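Local atomic coordinates of archaeal actin homolog (Thermoplasma acidophilum, PDB entry 2FSJ), a protein that polymerizes into bundles of helical filaments in the presence of nucleoside triphosphates, working best with ATP. Residues A250-A253 against L254-V258; N308-G311 against D312-E316. One frame throughout, in Å; residues are numbered along the deposited sequence.

Interaction 1 (A250-A253 against L254-V258); sequences AQEA and LSHPV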
loop_
_atom_site.group_PDB
_atom_site.type_symbol
_atom_site.label_atom_id
_atom_site.label_comp_id
_atom_site.label_asym_id
_atom_site.label_seq_id
_atom_site.Cartn_x
_atom_site.Cartn_y
_atom_site.Cartn_z
ATOM N N ALA A 250 -11.450 -5.615 15.248
ATOM C CA ALA A 250 -11.141 -4.302 15.806
ATOM C C ALA A 250 -10.991 -3.225 14.741
ATOM O O ALA A 250 -11.394 -2.113 14.935
ATOM C CB ALA A 250 -9.848 -4.371 16.632
ATOM N N GLN A 251 -10.359 -3.547 13.632
ATOM C CA GLN A 251 -10.264 -2.587 12.523
ATOM C C GLN A 251 -11.674 -2.173 12.049
ATOM O O GLN A 251 -11.959 -0.997 11.898
ATOM C CB GLN A 251 -9.416 -3.168 11.383
ATOM C CG GLN A 251 -9.319 -2.228 10.154
ATOM C CD GLN A 251 -8.075 -2.473 9.334
ATOM O OE1 GLN A 251 -7.565 -3.575 9.318
ATOM N NE2 GLN A 251 -7.571 -1.429 8.665
ATOM N N GLU A 252 -12.585 -3.134 11.922
ATOM C CA GLU A 252 -13.981 -2.809 11.578
ATOM C C GLU A 252 -14.566 -1.895 12.610
ATOM O O GLU A 252 -15.249 -0.944 12.276
ATOM C CB GLU A 252 -14.868 -4.045 11.542
ATOM C CG GLU A 252 -14.584 -5.069 10.473
ATOM C CD GLU A 252 -15.701 -6.122 10.447
ATOM O OE1 GLU A 252 -16.894 -5.717 10.582
ATOM O OE2 GLU A 252 -15.389 -7.346 10.334
ATOM N N ALA A 253 -14.269 -2.160 13.877
ATOM C CA ALA A 253 -14.862 -1.397 14.969
ATOM C C ALA A 253 -14.420 0.065 15.012
ATOM O O ALA A 253 -14.971 0.867 15.760
ATOM C CB ALA A 253 -14.625 -2.115 16.315
ATOM N N LEU A 254 -13.420 0.435 14.209
ATOM C CA LEU A 254 -13.095 1.859 14.009
ATOM C C LEU A 254 -14.211 2.690 13.323
ATOM O O LEU A 254 -14.388 3.864 13.630
ATOM C CB LEU A 254 -11.820 2.010 13.156
ATOM C CG LEU A 254 -10.475 1.570 13.726
ATOM C CD1 LEU A 254 -9.445 1.652 12.587
ATOM C CD2 LEU A 254 -10.006 2.360 14.935
ATOM N N SER A 255 -14.911 2.083 12.371
ATOM C CA SER A 255 -15.947 2.768 11.564
ATOM C C SER A 255 -17.381 2.513 12.045
ATOM O O SER A 255 -18.246 3.410 11.995
ATOM C CB SER A 255 -15.786 2.324 10.110
ATOM O OG SER A 255 -14.439 2.508 9.715
ATOM N N HIS A 256 -17.640 1.312 12.547
ATOM C CA HIS A 256 -18.963 0.992 13.080
ATOM C C HIS A 256 -18.962 -0.085 14.190
ATOM O O HIS A 256 -18.082 -0.946 14.253
ATOM C CB HIS A 256 -19.905 0.560 11.948
ATOM C CG HIS A 256 -19.410 -0.608 11.177
ATOM N ND1 HIS A 256 -18.589 -0.478 10.077
ATOM C CD2 HIS A 256 -19.607 -1.936 11.347
ATOM C CE1 HIS A 256 -18.293 -1.678 9.608
ATOM N NE2 HIS A 256 -18.905 -2.581 10.357
ATOM N N PRO A 257 -19.996 -0.083 15.021
ATOM C CA PRO A 257 -20.051 -1.073 16.109
ATOM C C PRO A 257 -20.119 -2.480 15.539
ATOM O O PRO A 257 -20.600 -2.734 14.429
ATOM C CB PRO A 257 -21.294 -0.668 16.914
ATOM C CG PRO A 257 -21.604 0.769 16.457
ATOM C CD PRO A 257 -21.188 0.800 15.014
ATOM N N VAL A 258 -19.529 -3.399 16.284
ATOM C CA VAL A 258 -19.445 -4.790 15.903
ATOM C C VAL A 258 -19.948 -5.626 17.061
ATOM O O VAL A 258 -20.028 -5.149 18.195
ATOM C CB VAL A 258 -17.998 -5.221 15.561
ATOM C CG1 VAL A 258 -17.475 -4.470 14.298
ATOM C CG2 VAL A 258 -17.026 -5.037 16.791
HETATM O O HOH W 1 -12.730 0.515 9.717
#
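With CG anti to the carbonyl carbon (chi1 -66°) and the chain extended beyond it, the E252 side chain runs past V258, while H256 CG lies between its backbone N and carbonyl carbon (chi1 58°), which places one ring face against E252 O, 4.0 Å above the ring plane and displaced toward the rim. The motif is the C-terminal end of a helix, that of 247-253, leading into the 258-265 hairpin of the actin-like C-terminal half. E252 O is gripped twice: S255 N donates from above the carbonyl plane at 3.0 Å, and H256 N reaches the same E252 O in the plane, longer at 3.3 Å but nearly straight. L254 N donates to Q251 O (3.1 Å), with a weak second bond to A250 O. The V258 side chain points toward 250-253: its CG1 meets E252 CB, and its CG2 meets A253 CB, each at 3.8 Å. L254 packs on V226 and A253 on L233, both of helix 226-241. Q251, part of the ATP site, offers its backbone oxygen here: one water donates to Q251 O at 2.8 Å and also hydrogen-bonds S255 OG.

Interaction 2 (N308-G311 against D312-E316); sequences NLIG and DRFEE
I310 and F314 cross at an oblique angle, the ethyl branch of I310 ending at the far rim of the ring: CD1 of I310 stands 3.7 Å from CZ of F314. CG1 of I310 sits between its own backbone N and carbonyl carbon (chi1 59°), a setting that sends this branch to the ring. Over the centre of one ring face, 4.1 Å above the plane, lies I310 O, so backbone and side chain of one residue both meet the phenyl group. F314 N donates to G311 O at 2.9 Å with an N-H...O angle of 162°, whereas the bond from R313 N to I310 O is weak. The ring is buried against I195 and V197 of strand 191-197 and I282 and I283 of helix 268-290; with an alanine at F314, the space between that strand and helix would probably be left partly unfilled and I310 CD1 without its aromatic neighbour. R313, bent at chi2 and chi3, carries its guanidinium away from 308-311. Its NH2 makes a salt bridge to E316 OE1 (3.1 Å), near the guanidinium plane but above the carboxylate plane; NH2 also hydrogen-bonds N280, and NH1 forms a salt bridge with E276. The arrangement is that of a short helix, 307-310, continuing through helical backbone angles without the regular bonds into a 3-10 segment at 315-316, beside the four-stranded sheet of an actin-like domain, its start carrying N308 of the ATP site.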
loop_
_atom_site.group_PDB
_atom_site.type_symbol
_atom_site.label_atom_id
_atom_site.label_comp_id
_atom_site.label_asym_id
_atom_site.label_seq_id
_atom_site.Cartn_x
_atom_site.Cartn_y
_atom_site.Cartn_z
ATOM N N ASN A 308 -8.843 7.687 4.528
ATOM C CA ASN A 308 -10.320 7.539 4.652
ATOM C C ASN A 308 -10.870 7.902 6.017
ATOM O O ASN A 308 -12.023 8.320 6.151
ATOM C CB ASN A 308 -10.740 6.101 4.432
ATOM C CG ASN A 308 -10.850 5.763 3.015
ATOM O OD1 ASN A 308 -10.331 4.743 2.596
ATOM N ND2 ASN A 308 -11.537 6.616 2.237
ATOM N N LEU A 309 -10.065 7.672 7.043
ATOM C CA LEU A 309 -10.472 7.931 8.414
ATOM C C LEU A 309 -10.148 9.304 8.986
ATOM O O LEU A 309 -10.883 9.813 9.839
ATOM C CB LEU A 309 -9.812 6.890 9.312
ATOM C CG LEU A 309 -10.364 5.481 9.089
ATOM C CD1 LEU A 309 -9.465 4.459 9.743
ATOM C CD2 LEU A 309 -11.820 5.385 9.616
ATOM N N ILE A 310 -9.007 9.879 8.602
ATOM C CA ILE A 310 -8.526 11.116 9.226
ATOM C C ILE A 310 -7.975 12.154 8.211
ATOM O O ILE A 310 -7.404 13.137 8.611
ATOM C CB ILE A 310 -7.373 10.792 10.269
ATOM C CG1 ILE A 310 -6.207 10.087 9.576
ATOM C CG2 ILE A 310 -7.900 10.003 11.467
ATOM C CD1 ILE A 310 -4.930 10.000 10.403
ATOM N N GLY A 311 -8.060 11.892 6.922
ATOM C CA GLY A 311 -7.401 12.738 5.917
ATOM C C GLY A 311 -7.763 14.221 6.018
ATOM O O GLY A 311 -6.891 15.121 5.902
ATOM N N ASP A 312 -9.048 14.475 6.263
ATOM C CA ASP A 312 -9.565 15.834 6.340
ATOM C C ASP A 312 -8.880 16.650 7.410
ATOM O O ASP A 312 -8.742 17.858 7.264
ATOM C CB ASP A 312 -11.064 15.861 6.605
ATOM C CG ASP A 312 -11.898 15.515 5.365
ATOM O OD1 ASP A 312 -11.342 15.471 4.254
ATOM O OD2 ASP A 312 -13.129 15.289 5.437
ATOM N N ARG A 313 -8.479 15.989 8.490
ATOM C CA ARG A 313 -7.783 16.645 9.568
ATOM C C ARG A 313 -6.459 17.240 9.148
ATOM O O ARG A 313 -5.953 18.090 9.868
ATOM C CB ARG A 313 -7.487 15.685 10.723
ATOM C CG ARG A 313 -8.662 15.240 11.517
ATOM C CD ARG A 313 -9.282 16.367 12.380
ATOM N NE ARG A 313 -8.290 17.192 13.082
ATOM C CZ ARG A 313 -7.473 16.760 14.041
ATOM N NH1 ARG A 313 -7.513 15.512 14.462
ATOM N NH2 ARG A 313 -6.621 17.587 14.589
ATOM N N PHE A 314 -5.851 16.794 8.047
ATOM C CA PHE A 314 -4.521 17.302 7.706
ATOM C C PHE A 314 -4.540 18.731 7.137
ATOM O O PHE A 314 -3.531 19.389 7.065
ATOM C CB PHE A 314 -3.772 16.341 6.748
ATOM C CG PHE A 314 -3.567 14.971 7.286
ATOM C CD1 PHE A 314 -3.242 14.743 8.615
ATOM C CD2 PHE A 314 -3.689 13.879 6.446
ATOM C CE1 PHE A 314 -3.046 13.432 9.078
ATOM C CE2 PHE A 314 -3.493 12.616 6.904
ATOM C CZ PHE A 314 -3.198 12.388 8.214
ATOM N N GLU A 315 -5.716 19.220 6.761
ATOM C CA GLU A 315 -5.835 20.581 6.250
ATOM C C GLU A 315 -5.275 21.623 7.187
ATOM O O GLU A 315 -4.795 22.639 6.756
ATOM C CB GLU A 315 -7.278 20.938 5.987
ATOM C CG GLU A 315 -7.380 22.264 5.253
ATOM C CD GLU A 315 -8.634 22.393 4.435
ATOM O OE1 GLU A 315 -9.590 21.561 4.573
ATOM O OE2 GLU A 315 -8.659 23.365 3.663
ATOM N N GLU A 316 -5.293 21.341 8.482
ATOM C CA GLU A 316 -4.830 22.307 9.443
ATOM C C GLU A 316 -3.321 22.563 9.334
ATOM O O GLU A 316 -2.848 23.617 9.759
ATOM C CB GLU A 316 -5.284 21.921 10.851
ATOM C CG GLU A 316 -4.447 20.892 11.560
ATOM C CD GLU A 316 -4.984 20.610 12.974
ATOM O OE1 GLU A 316 -6.184 20.262 13.101
ATOM O OE2 GLU A 316 -4.199 20.744 13.936
#

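How the interactions relate
Interaction 1 closes before interaction 2 opens along the chain, and their centres lie 19 Å apart, yet they meet at L309. Its CD1 packs 4.0 Å from L254 CD1, and its CD2 lies 3.9 Å from S255 OG, joining the turn after helix 247-253 to helix 307-310. Each contributes to the ATP site: Q251 comes from 250-253 and N308 from 308-311. The Q251 side chain is about 6 Å from that of S199 and about 7 Å from G305, both of that site. I310 is more remote, its side chain about 12 Å from those of Q251 and S199, so the I310-F314 contact is set back from these two residues.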